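Local atomic coordinates of inositol monophosphatase family protein (Staphylococcus aureus subsp. aureus MSSA476, PDB entry 4I3Y), a protein that probably hydrolyses inositol monophosphates to inositol and phosphate with the help of magnesium ions, and is inhibited by lithium. Residues Gly192-Arg197 with Gly201-His206; Asn227-Thr232 with Ala252-Val257; Ile163-Gln168 with Gln176-Ala181; Leu134-Ala137 with Ala143-Asn146; Thr11-Asp16 with Arg139-Phe144. All blocks are in the same frame, centred on the assembly; numbering follows the deposited sequence.

Contacts 1, 2 and 3 all reach one mixed sheet, whereas contacts 4 and 5 belong to the other large sheet. Contact 1 is the hub: Asp194 OD1 and His206 ND1 lie 2.7 and 2.9 Å from Ser164 OG of contact 3, whose centre is 14 Å away. Gly204 O of contact 1 touches Cys253 SG of contact 2 at 3.3 Å, and Met196 SD packs on Tyr135 CG of contact 4 at 3.8 Å. Contacts 4 and 5 share Ala143 and Phe144 and are tied by a salt bridge, Lys136 NZ to Asp16 OD2, 2.7 Å. The magnesium site of Glu76, Asp94 and Ile96 is separate: a magnesium ion lies about 13 Å from the Asp194 side chain.

Contact 1 of 5, residues Gly192-Arg197 with Gly201-His206; sequences GLDSMR and GQFGAH
Two first torsions set up this contact: Arg197 CG stands anti to its carbonyl carbon (chi1 -58°), which sends CG and then CD along the Phe203 ring, CD to 3.7 Å from Phe203 CZ, and His206 CG lies anti to its backbone N (chi1 172°), which sets one face of the imidazole against Asp194 CB. The helix backbone puts Arg197 CB over a face of Phe203. Both meetings are CH-pi contacts, with Arg197 CB 3.7 Å from the Phe203 centroid and Asp194 CB 3.5 Å from that of His206. Asp194 serves both rings, its OD1 lying in plane at the edge of Phe203, 3.5 Å from CE2. Three hydrogen bonds grip the buried carboxylate: Ser164 OG and Val188 N on OD1, Gly189 N on OD2. The same Ser164 OG is hydrogen-bonded to His206 ND1.

The chain turns through a Schellman motif, with Gly201 at positive phi. Arg197 O then accepts a straight bond from Phe203 N (3.1 Å, 169°), the donor standing above the carbonyl plane, and a weak one from Gln202 N at 2.9 Å. Gln202 OE1 rests 3.4 Å from Arg197 CD, while the polar ends of both side chains reach the second subunit, Arg197 in a salt bridge with its Asp108 and Gln202 bonded to its Glu107. Helix 191-200 is thereby folded back on strand 205-208, which runs between strands 162-164 and 246-249.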
# COMPACT_ATOMS: atom_id res chain seq x y z
N GLY A 192 -1.95 9.04 -7.90
CA GLY A 192 -3.30 9.33 -7.48
C GLY A 192 -3.71 8.67 -6.21
O GLY A 192 -4.50 9.21 -5.48
N LEU A 193 -3.21 7.46 -5.94
CA LEU A 193 -3.59 6.78 -4.71
C LEU A 193 -2.83 7.30 -3.49
O LEU A 193 -3.40 7.48 -2.36
CB LEU A 193 -3.33 5.25 -4.86
CG LEU A 193 -4.35 4.63 -5.86
CD1 LEU A 193 -4.10 3.13 -5.87
CD2 LEU A 193 -5.84 4.93 -5.60
N ASP A 194 -1.52 7.49 -3.67
CA ASP A 194 -0.75 8.07 -2.58
C ASP A 194 -1.33 9.48 -2.31
O ASP A 194 -1.34 9.93 -1.14
CB ASP A 194 0.75 8.20 -2.96
CG ASP A 194 1.52 6.88 -2.92
OD1 ASP A 194 1.92 6.41 -1.79
OD2 ASP A 194 1.80 6.36 -4.05
N SER A 195 -1.83 10.18 -3.36
CA SER A 195 -2.45 11.53 -3.11
C SER A 195 -3.70 11.43 -2.29
O SER A 195 -3.92 12.20 -1.35
CB SER A 195 -2.74 12.27 -4.39
OG SER A 195 -1.51 12.49 -5.05
N MET A 196 -4.52 10.43 -2.60
CA MET A 196 -5.77 10.26 -1.87
C MET A 196 -5.51 9.87 -0.42
O MET A 196 -6.31 10.18 0.46
CB MET A 196 -6.67 9.19 -2.50
CG MET A 196 -7.37 9.61 -3.78
SD MET A 196 -8.32 11.19 -3.67
CE MET A 196 -7.17 12.20 -4.61
N ARG A 197 -4.41 9.16 -0.15
CA ARG A 197 -4.07 8.90 1.30
C ARG A 197 -3.80 10.24 2.02
O ARG A 197 -4.12 10.38 3.19
CB ARG A 197 -2.89 7.98 1.39
CG ARG A 197 -3.17 6.65 0.68
CD ARG A 197 -2.97 5.53 1.68
NE ARG A 197 -3.24 4.25 1.06
CZ ARG A 197 -2.98 3.08 1.64
NH1 ARG A 197 -2.48 2.98 2.87
NH2 ARG A 197 -3.23 1.99 0.98
N GLY A 201 -6.19 11.97 5.02
CA GLY A 201 -5.48 12.22 6.29
C GLY A 201 -4.70 11.03 6.86
O GLY A 201 -4.23 11.09 8.00
N GLN A 202 -4.55 9.94 6.05
CA GLN A 202 -3.71 8.74 6.34
C GLN A 202 -2.18 9.01 6.16
O GLN A 202 -1.38 8.51 6.94
CB GLN A 202 -4.10 7.55 5.40
CG GLN A 202 -5.60 7.24 5.47
CD GLN A 202 -5.96 6.24 4.39
OE1 GLN A 202 -5.84 6.56 3.20
NE2 GLN A 202 -6.37 5.03 4.78
N PHE A 203 -1.80 9.82 5.16
CA PHE A 203 -0.42 10.32 4.99
C PHE A 203 -0.43 11.84 5.24
O PHE A 203 -1.43 12.50 4.95
CB PHE A 203 0.03 10.08 3.52
CG PHE A 203 0.21 8.62 3.14
CD1 PHE A 203 0.16 7.63 4.09
CD2 PHE A 203 0.59 8.29 1.83
CE1 PHE A 203 0.37 6.27 3.73
CE2 PHE A 203 0.81 6.97 1.45
CZ PHE A 203 0.68 5.95 2.41
N GLY A 204 0.69 12.36 5.77
CA GLY A 204 0.93 13.80 5.87
C GLY A 204 1.19 14.44 4.54
O GLY A 204 0.74 15.57 4.31
N ALA A 205 1.88 13.73 3.63
CA ALA A 205 2.29 14.34 2.37
C ALA A 205 2.72 13.27 1.40
O ALA A 205 3.07 12.16 1.81
CB ALA A 205 3.40 15.41 2.60
N HIS A 206 2.59 13.58 0.10
CA HIS A 206 3.09 12.75 -0.97
C HIS A 206 3.89 13.66 -1.88
O HIS A 206 3.45 14.78 -2.24
CB HIS A 206 1.98 12.04 -1.81
CG HIS A 206 2.53 11.33 -3.03
ND1 HIS A 206 3.39 10.26 -2.94
CD2 HIS A 206 2.29 11.50 -4.36
CE1 HIS A 206 3.72 9.84 -4.15
NE2 HIS A 206 3.07 10.58 -5.03

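Contact 2 of 5, residues Asn227-Thr232 with Ala252-Val257; sequences NLKMTT and ACHETV
His254, at the start of helix 254-262, is clasped by Lys229 and Thr231 from edge strand 229-232, a helix-on-sheet contact at the margin of an alpha/beta layer. Lys229 lays its aliphatic root over one face of the imidazole: CB is 3.5 Å from the ring centroid and 15° off the normal, a CH-pi contact, and CG continues across the same ring at 3.6 Å from His254 CG. The lysine chain bends at chi2 and carries its amine away, leaving NZ 6.5 Å from His254 NE2. Thr231 comes instead to the rim, where its hydroxyl lies in the plane of the ring and CG2 stands 3.5 Å from His254 CE1.

Lys229 and Thr231 can both address one ring because they are two residues apart on an extended strand, with their side chains on the same face; Met230, between them, turns to the other face and meets helix 219-225. Backbone bonds of Lys229 with Ser249 and of Thr231 with Ile247 fix the strand against 246-249, and the His254 side chain also touches Ser249. On the helix side, Cys253 occupies the N-cap position, and its carbonyl O receives Val257 N at 3.0 Å, closing the first turn. His254 ND1 is buried by this contact and has no partner in the model. Thr231 OG1, by contrast, donates to Thr232 O at 2.8 Å and approaches His254 CE1 as near as 2.9 Å.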
# COMPACT_ATOMS: atom_id res chain seq x y z
N ASN A 227 -8.87 21.64 1.59
CA ASN A 227 -7.91 22.49 2.31
C ASN A 227 -6.50 21.86 2.44
O ASN A 227 -5.85 21.94 3.51
CB ASN A 227 -8.45 22.93 3.69
CG ASN A 227 -7.75 24.18 4.20
OD1 ASN A 227 -7.15 24.91 3.40
ND2 ASN A 227 -7.76 24.43 5.54
N LEU A 228 -6.05 21.22 1.35
CA LEU A 228 -4.69 20.63 1.31
C LEU A 228 -3.79 21.60 0.62
O LEU A 228 -4.30 22.38 -0.18
CB LEU A 228 -4.69 19.33 0.47
CG LEU A 228 -5.74 18.26 0.84
CD1 LEU A 228 -5.66 17.06 -0.08
CD2 LEU A 228 -5.65 17.83 2.31
N LYS A 229 -2.47 21.54 0.86
CA LYS A 229 -1.51 22.30 0.08
C LYS A 229 -1.05 21.45 -1.08
O LYS A 229 -0.63 20.29 -0.86
CB LYS A 229 -0.27 22.70 0.92
CG LYS A 229 -0.61 23.50 2.14
CD LYS A 229 -1.19 24.86 1.76
CE LYS A 229 -1.38 25.76 2.98
NZ LYS A 229 -2.17 26.97 2.61
N MET A 230 -1.16 21.98 -2.30
CA MET A 230 -0.62 21.31 -3.46
C MET A 230 0.15 22.34 -4.24
O MET A 230 -0.44 23.32 -4.73
CB MET A 230 -1.70 20.68 -4.30
CG MET A 230 -1.21 20.07 -5.62
SD MET A 230 -2.59 19.23 -6.48
CE MET A 230 -1.80 18.94 -8.04
N THR A 231 1.48 22.15 -4.29
CA THR A 231 2.39 23.19 -4.81
C THR A 231 3.58 22.55 -5.55
O THR A 231 3.82 21.32 -5.52
CB THR A 231 2.97 24.05 -3.65
OG1 THR A 231 3.88 23.27 -2.85
CG2 THR A 231 1.88 24.61 -2.76
N THR A 232 4.35 23.39 -6.23
CA THR A 232 5.62 22.95 -6.74
C THR A 232 6.55 22.82 -5.50
O THR A 232 6.20 23.23 -4.38
CB THR A 232 6.22 24.00 -7.69
OG1 THR A 232 6.61 25.11 -6.88
CG2 THR A 232 5.18 24.47 -8.73
N ALA A 252 -0.50 21.31 7.94
CA ALA A 252 0.39 21.47 9.06
C ALA A 252 1.82 20.93 8.85
O ALA A 252 2.69 21.14 9.70
CB ALA A 252 -0.24 20.90 10.33
N CYS A 253 2.10 20.27 7.74
CA CYS A 253 3.47 19.72 7.52
C CYS A 253 4.07 20.14 6.15
O CYS A 253 5.23 19.82 5.82
CB CYS A 253 3.49 18.19 7.69
SG CYS A 253 2.39 17.27 6.58
N HIS A 254 3.30 20.91 5.40
CA HIS A 254 3.73 21.33 4.05
C HIS A 254 5.09 22.08 4.09
O HIS A 254 6.08 21.72 3.40
CB HIS A 254 2.62 22.18 3.45
CG HIS A 254 2.97 22.89 2.18
ND1 HIS A 254 3.17 22.23 0.99
CD2 HIS A 254 3.09 24.21 1.90
CE1 HIS A 254 3.40 23.11 0.03
NE2 HIS A 254 3.36 24.32 0.56
N GLU A 255 5.14 23.09 4.94
CA GLU A 255 6.34 23.94 4.97
C GLU A 255 7.55 23.13 5.45
O GLU A 255 8.64 23.25 4.90
CB GLU A 255 6.10 25.19 5.83
CG GLU A 255 6.70 26.47 5.23
CD GLU A 255 7.06 27.53 6.31
OE1 GLU A 255 6.84 27.28 7.53
OE2 GLU A 255 7.58 28.61 5.95
N THR A 256 7.34 22.28 6.45
CA THR A 256 8.46 21.55 7.02
C THR A 256 9.00 20.62 5.91
O THR A 256 10.22 20.51 5.77
CB THR A 256 8.05 20.70 8.24
OG1 THR A 256 7.51 21.54 9.27
CG2 THR A 256 9.20 19.81 8.78
N VAL A 257 8.12 19.99 5.11
CA VAL A 257 8.57 19.06 4.08
C VAL A 257 9.33 19.79 3.00
O VAL A 257 10.32 19.30 2.49
CB VAL A 257 7.38 18.30 3.43
CG1 VAL A 257 7.90 17.44 2.29
CG2 VAL A 257 6.68 17.40 4.48

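Contact 3 of 5, residues Ile163-Gln168 with Gln176-Ala181; sequences ISFNAQ and QDLFDA
Within the beta-alpha-beta unit formed by strand 162-164, helix 172-181 and strand 184-185, Leu178 of the helix packs against Ile163 of the first strand and Phe165 just beyond it. Its CD1 methyl sits over one face of the Phe165 ring, 3.9 Å from the centroid and 15° off the normal, a CH-pi contact displaced somewhat toward the rim. One carbon further back, Leu178 CB is shared: Phe165 CE2 and Ile163 CD1 each come to 3.8 Å from it. Phe165 can present its ring this way because CG lies between the backbone N and the carbonyl carbon (chi1 58°), and Ile163 places CG1 in the same manner. The extended isoleucine then crosses Leu178 at about a right angle.

As expected of such a crossover, the strands it links, 162-164 and 184-185, are parallel neighbours, and the helix packs apolar groups against this end of them. Beyond Leu178, Phe179 starts off from the helix in the other direction, yet its ring swings back until CE1 is 3.9 Å from Phe165 CZ, an oblique meeting. Tyr185 of the second strand joins both phenylalanines with edge-to-face rings, and Leu178 also packs on Ile260 and Leu261 of helix 254-262. Phe179 touches Gln168 of the second subunit, so the unit borders the dimer interface. The chain leaves the strand through an Asx turn, in which Asn166 OD1 accepts from Gln168 N at 2.9 Å, the donor standing above the plane of the amide carbonyl.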
# COMPACT_ATOMS: atom_id res chain seq x y z
N ILE A 163 4.87 9.71 5.63
CA ILE A 163 5.02 10.34 4.31
C ILE A 163 5.36 9.36 3.24
O ILE A 163 5.82 8.25 3.53
CB ILE A 163 6.05 11.47 4.24
CG1 ILE A 163 7.43 11.03 4.70
CG2 ILE A 163 5.55 12.68 5.00
CD1 ILE A 163 8.36 12.21 4.39
N SER A 164 5.14 9.80 2.00
CA SER A 164 5.26 8.93 0.86
C SER A 164 5.97 9.67 -0.28
O SER A 164 5.68 10.86 -0.58
CB SER A 164 3.83 8.54 0.46
OG SER A 164 3.67 8.25 -0.90
N PHE A 165 6.89 8.97 -0.93
CA PHE A 165 7.65 9.56 -2.03
C PHE A 165 8.48 8.44 -2.61
O PHE A 165 8.62 7.36 -1.97
CB PHE A 165 8.55 10.74 -1.56
CG PHE A 165 9.55 10.36 -0.49
CD1 PHE A 165 10.83 9.89 -0.83
CD2 PHE A 165 9.24 10.51 0.86
CE1 PHE A 165 11.76 9.54 0.15
CE2 PHE A 165 10.16 10.16 1.86
CZ PHE A 165 11.41 9.65 1.49
N ASN A 166 9.00 8.68 -3.83
CA ASN A 166 9.88 7.72 -4.52
C ASN A 166 11.29 7.99 -4.02
O ASN A 166 11.93 8.99 -4.38
CB ASN A 166 9.74 7.85 -6.04
CG ASN A 166 10.66 6.90 -6.81
OD1 ASN A 166 11.44 6.15 -6.24
ND2 ASN A 166 10.54 6.92 -8.13
N ALA A 167 11.77 7.10 -3.16
CA ALA A 167 13.07 7.28 -2.51
C ALA A 167 14.24 6.92 -3.47
O ALA A 167 15.43 7.06 -3.11
CB ALA A 167 13.14 6.41 -1.27
N GLN A 168 13.91 6.44 -4.67
CA GLN A 168 14.96 5.92 -5.58
C GLN A 168 15.43 7.00 -6.50
O GLN A 168 16.38 6.83 -7.23
CB GLN A 168 14.47 4.78 -6.47
CG GLN A 168 13.75 3.69 -5.73
CD GLN A 168 13.40 2.51 -6.61
OE1 GLN A 168 12.31 1.97 -6.54
NE2 GLN A 168 14.31 2.14 -7.47
N GLN A 176 17.09 10.45 3.80
CA GLN A 176 17.32 10.27 5.25
C GLN A 176 16.64 11.39 6.08
O GLN A 176 15.96 11.13 7.11
CB GLN A 176 18.82 10.11 5.54
CG GLN A 176 19.16 9.67 6.99
CD GLN A 176 18.63 8.30 7.38
OE1 GLN A 176 17.71 8.20 8.18
NE2 GLN A 176 19.18 7.26 6.82
N ASP A 177 16.73 12.64 5.62
CA ASP A 177 16.15 13.73 6.40
C ASP A 177 14.64 13.62 6.46
O ASP A 177 14.04 13.97 7.51
CB ASP A 177 16.57 15.12 5.91
CG ASP A 177 18.07 15.36 6.05
OD1 ASP A 177 18.69 14.71 6.94
OD2 ASP A 177 18.63 16.18 5.25
N LEU A 178 14.02 13.14 5.38
CA LEU A 178 12.56 12.97 5.34
C LEU A 178 12.14 11.82 6.27
O LEU A 178 11.16 11.94 7.02
CB LEU A 178 12.12 12.69 3.89
CG LEU A 178 12.27 13.86 2.88
CD1 LEU A 178 12.13 13.38 1.44
CD2 LEU A 178 11.19 14.88 3.17
N PHE A 179 12.85 10.68 6.20
CA PHE A 179 12.73 9.59 7.22
C PHE A 179 12.79 10.09 8.68
O PHE A 179 11.89 9.84 9.48
CB PHE A 179 13.86 8.57 7.03
CG PHE A 179 13.73 7.66 5.77
CD1 PHE A 179 12.61 7.63 5.00
CD2 PHE A 179 14.79 6.81 5.44
CE1 PHE A 179 12.52 6.82 3.88
CE2 PHE A 179 14.73 5.97 4.35
CZ PHE A 179 13.56 5.96 3.54
N ASP A 180 13.88 10.78 9.05
CA ASP A 180 14.04 11.26 10.44
C ASP A 180 12.94 12.22 10.92
O ASP A 180 12.55 12.16 12.08
CB ASP A 180 15.39 11.96 10.66
CG ASP A 180 16.59 11.07 10.35
OD1 ASP A 180 16.44 9.83 10.35
OD2 ASP A 180 17.68 11.63 10.06
N ALA A 181 12.46 13.11 10.06
CA ALA A 181 11.50 14.12 10.48
C ALA A 181 10.03 13.67 10.46
O ALA A 181 9.20 14.36 10.98
CB ALA A 181 11.64 15.35 9.63

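Contact 4 of 5, residues Leu134-Ala137 with Ala143-Asn146; sequences LYKA and AFCN
Leu134 and Asn146 meet through two hydrogen bonds of different kinds. Asn146 N donates to Leu134 O at 2.8 Å, as in a regular strand pair, but Leu134 N is answered by the Asn146 side chain, its OD1 accepting at 3.0 Å and 176°. The bond is straight, although the donor stands above the plane of the amide carbonyl. Asn146 has left the strand conformation, with positive phi, and its carboxamide supplies the acceptor here; ND2 of the same group is bonded to Lys132 O.

Further along, Lys136 and Phe144 form a hydrogen-bonded antiparallel pair and satisfy each other twice, Lys136 N on Phe144 O at 2.8 Å and Phe144 N on Lys136 O at 2.7 Å. Tyr135 with Cys145 and Ala137 with Ala143 are the non-hydrogen-bonded pairs on its two sides. The backbone polar groups of three of these residues bond to the flanking strands: Tyr135 to Val126 and Ala137 to Ser124 of strand 120-128, Ala143 to Met150 of strand 148-150.

Side chains add to the pairing on both faces. With SG anti to its backbone N (chi1 178°), Cys145 places the sulfur over one face of the Tyr135 ring, 3.9 Å from the centroid, a sulfur-aromatic contact. On the other face, extended Lys136 lays CE against Phe144 CD2 at 4.0 Å, its NZ going on to Asp16. Two neighbouring antiparallel strands joined by a short connection, with pairs of both kinds in turn, make a beta hairpin, here strands 133-138 and 142-145 of the seven-stranded sheet.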
# COMPACT_ATOMS: atom_id res chain seq x y z
N LEU A 134 -14.45 4.95 -5.92
CA LEU A 134 -14.48 6.11 -6.81
C LEU A 134 -14.35 7.38 -5.98
O LEU A 134 -15.26 7.78 -5.25
CB LEU A 134 -15.77 6.14 -7.67
CG LEU A 134 -15.88 7.36 -8.62
CD1 LEU A 134 -14.68 7.44 -9.55
CD2 LEU A 134 -17.11 7.23 -9.52
N TYR A 135 -13.14 7.97 -6.01
CA TYR A 135 -12.96 9.28 -5.40
C TYR A 135 -13.43 10.32 -6.44
O TYR A 135 -12.99 10.30 -7.60
CB TYR A 135 -11.51 9.55 -4.97
CG TYR A 135 -11.00 8.52 -3.96
CD1 TYR A 135 -11.16 8.76 -2.60
CD2 TYR A 135 -10.38 7.33 -4.37
CE1 TYR A 135 -10.72 7.84 -1.64
CE2 TYR A 135 -9.94 6.38 -3.40
CZ TYR A 135 -10.10 6.67 -2.04
OH TYR A 135 -9.72 5.82 -1.03
N LYS A 136 -14.27 11.26 -6.01
CA LYS A 136 -14.62 12.35 -6.94
C LYS A 136 -14.70 13.67 -6.21
O LYS A 136 -14.98 13.69 -5.00
CB LYS A 136 -15.94 12.05 -7.67
CG LYS A 136 -17.16 12.06 -6.75
CD LYS A 136 -18.44 11.83 -7.58
CE LYS A 136 -19.71 12.05 -6.73
NZ LYS A 136 -20.88 11.81 -7.62
N ALA A 137 -14.42 14.74 -6.95
CA ALA A 137 -14.51 16.11 -6.47
C ALA A 137 -15.36 16.91 -7.47
O ALA A 137 -15.15 16.82 -8.70
CB ALA A 137 -13.13 16.69 -6.35
N ALA A 143 -16.17 16.73 -2.10
CA ALA A 143 -15.39 15.55 -2.48
C ALA A 143 -15.98 14.33 -1.83
O ALA A 143 -16.44 14.42 -0.69
CB ALA A 143 -13.90 15.72 -2.12
N PHE A 144 -15.99 13.21 -2.57
CA PHE A 144 -16.67 11.98 -2.15
C PHE A 144 -15.83 10.74 -2.43
O PHE A 144 -15.05 10.70 -3.38
CB PHE A 144 -18.05 11.84 -2.89
CG PHE A 144 -18.95 12.99 -2.65
CD1 PHE A 144 -19.92 12.94 -1.63
CD2 PHE A 144 -18.83 14.17 -3.42
CE1 PHE A 144 -20.76 14.04 -1.38
CE2 PHE A 144 -19.68 15.25 -3.20
CZ PHE A 144 -20.64 15.18 -2.16
N CYS A 145 -15.98 9.71 -1.61
CA CYS A 145 -15.45 8.37 -1.95
C CYS A 145 -16.67 7.48 -1.98
O CYS A 145 -17.35 7.29 -0.96
CB CYS A 145 -14.44 7.88 -0.93
SG CYS A 145 -13.83 6.21 -1.30
N ASN A 146 -16.99 6.95 -3.17
CA ASN A 146 -18.26 6.20 -3.35
C ASN A 146 -19.42 6.95 -2.79
O ASN A 146 -20.25 6.38 -2.07
CB ASN A 146 -18.21 4.80 -2.73
CG ASN A 146 -17.27 3.89 -3.50
OD1 ASN A 146 -17.01 4.16 -4.68
ND2 ASN A 146 -16.77 2.80 -2.86

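Contact 5 of 5, residues Thr11-Asp16 with Arg139-Phe144; sequences TLQQID and RGEGAF
Arg139 meets the N-terminal helix with its backbone: Leu12 CD1 rests 3.8 Å from Arg139 O and 4.3 Å from Arg139 CB. Leu12 opens helix 12-35, just after the N-cap Thr11, whose OG1 accepts from Gln14 N at 2.8 Å. The rest of the arginine turns off elsewhere, to a salt bridge with Glu224 and a hydrogen bond to Pro121 O. Gly140 follows with positive phi, and Glu141 next points toward the helix. Beyond CG its side chain is extended and carries its carboxylate to Gln13, and within a water's span of Asp16. OE2 is 2.9 Å from Gln13 OE1, whose amide is probably turned over in the model, so the nature of that pair stays open; the two flat groups are inclined at 51°. A water joins the same carboxylate to the helix, donating to Glu141 OE2 at 3.1 Å and to Asp16 OD2 at 2.7 Å. The two acceptors are 4.9 Å apart; Lys136, whose NZ forms a salt bridge with Asp16 OD2, probably eases the nearness of the two carboxylates together with the water.

Glu141 and Gly142 together face Ile138 across the hairpin, which makes the pair a classic beta bulge, an extra residue at the head of strand 142-145. From Gly142 the chain runs on as strand through Ala143 to Phe144.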
# COMPACT_ATOMS: atom_id res chain seq x y z
N THR A 11 -25.64 20.83 -16.57
CA THR A 11 -25.18 21.20 -15.28
C THR A 11 -23.87 20.42 -14.93
O THR A 11 -23.58 19.38 -15.50
CB THR A 11 -26.27 20.93 -14.22
OG1 THR A 11 -26.37 19.52 -13.95
CG2 THR A 11 -27.68 21.64 -14.56
N LEU A 12 -23.11 20.89 -13.95
CA LEU A 12 -22.00 20.03 -13.46
C LEU A 12 -22.49 18.65 -13.01
O LEU A 12 -21.84 17.65 -13.26
CB LEU A 12 -21.20 20.72 -12.32
CG LEU A 12 -20.01 21.55 -12.81
CD1 LEU A 12 -19.11 21.80 -11.63
CD2 LEU A 12 -19.19 20.95 -13.96
N GLN A 13 -23.64 18.61 -12.32
CA GLN A 13 -24.15 17.32 -11.86
C GLN A 13 -24.53 16.43 -12.98
O GLN A 13 -24.28 15.19 -12.91
CB GLN A 13 -25.20 17.39 -10.70
CG GLN A 13 -25.69 18.75 -10.26
CD GLN A 13 -24.65 19.78 -9.80
OE1 GLN A 13 -23.79 19.54 -8.90
NE2 GLN A 13 -24.76 20.96 -10.37
N GLN A 14 -25.07 17.00 -14.06
CA GLN A 14 -25.30 16.14 -15.25
C GLN A 14 -24.01 15.63 -15.87
O GLN A 14 -23.92 14.49 -16.35
CB GLN A 14 -26.06 16.88 -16.33
CG GLN A 14 -27.48 17.22 -15.90
CD GLN A 14 -28.19 18.06 -16.95
OE1 GLN A 14 -29.30 17.71 -17.36
NE2 GLN A 14 -27.57 19.14 -17.39
N ILE A 15 -23.01 16.47 -15.89
CA ILE A 15 -21.74 15.97 -16.39
C ILE A 15 -21.23 14.88 -15.41
O ILE A 15 -20.82 13.78 -15.83
CB ILE A 15 -20.71 17.09 -16.60
CG1 ILE A 15 -21.31 18.24 -17.51
CG2 ILE A 15 -19.42 16.46 -17.11
CD1 ILE A 15 -20.46 19.53 -17.59
N ASP A 16 -21.24 15.20 -14.12
CA ASP A 16 -20.75 14.20 -13.13
C ASP A 16 -21.45 12.86 -13.28
O ASP A 16 -20.80 11.78 -13.24
CB ASP A 16 -20.88 14.73 -11.71
CG ASP A 16 -20.30 13.78 -10.70
OD1 ASP A 16 -19.09 13.43 -10.78
OD2 ASP A 16 -21.07 13.38 -9.82
N ARG A 139 -16.99 20.84 -7.96
CA ARG A 139 -16.96 22.24 -7.50
C ARG A 139 -18.38 22.63 -7.09
O ARG A 139 -19.27 22.50 -7.89
CB ARG A 139 -16.42 23.13 -8.61
CG ARG A 139 -16.29 24.63 -8.38
CD ARG A 139 -15.11 25.12 -9.26
NE ARG A 139 -14.31 25.82 -8.31
CZ ARG A 139 -13.05 25.73 -8.00
NH1 ARG A 139 -12.09 25.10 -8.67
NH2 ARG A 139 -12.74 26.49 -7.00
N GLY A 140 -18.58 23.06 -5.85
CA GLY A 140 -19.92 23.46 -5.39
C GLY A 140 -20.57 22.38 -4.53
O GLY A 140 -21.32 22.70 -3.62
N GLU A 141 -20.27 21.11 -4.79
CA GLU A 141 -20.84 19.98 -4.03
C GLU A 141 -19.90 19.40 -2.96
O GLU A 141 -20.35 19.09 -1.88
CB GLU A 141 -21.17 18.86 -4.98
CG GLU A 141 -22.61 18.64 -5.37
CD GLU A 141 -22.77 17.31 -6.13
OE1 GLU A 141 -22.98 16.27 -5.47
OE2 GLU A 141 -22.69 17.28 -7.39
N GLY A 142 -18.62 19.18 -3.30
CA GLY A 142 -17.59 18.67 -2.39
C GLY A 142 -16.87 17.45 -2.98
O GLY A 142 -16.94 17.17 -4.19
N ALA A 143 -16.17 16.73 -2.10
CA ALA A 143 -15.39 15.55 -2.48
C ALA A 143 -15.98 14.33 -1.83
O ALA A 143 -16.44 14.42 -0.69
CB ALA A 143 -13.90 15.72 -2.12
N PHE A 144 -15.99 13.21 -2.57
CA PHE A 144 -16.67 11.98 -2.15
C PHE A 144 -15.83 10.74 -2.43
O PHE A 144 -15.05 10.70 -3.38
CB PHE A 144 -18.05 11.84 -2.89
CG PHE A 144 -18.95 12.99 -2.65
CD1 PHE A 144 -19.92 12.94 -1.63
CD2 PHE A 144 -18.83 14.17 -3.42
CE1 PHE A 144 -20.76 14.04 -1.38
CE2 PHE A 144 -19.68 15.25 -3.20
CZ PHE A 144 -20.64 15.18 -2.16
O HOH W 1 -23.17 14.91 -9.29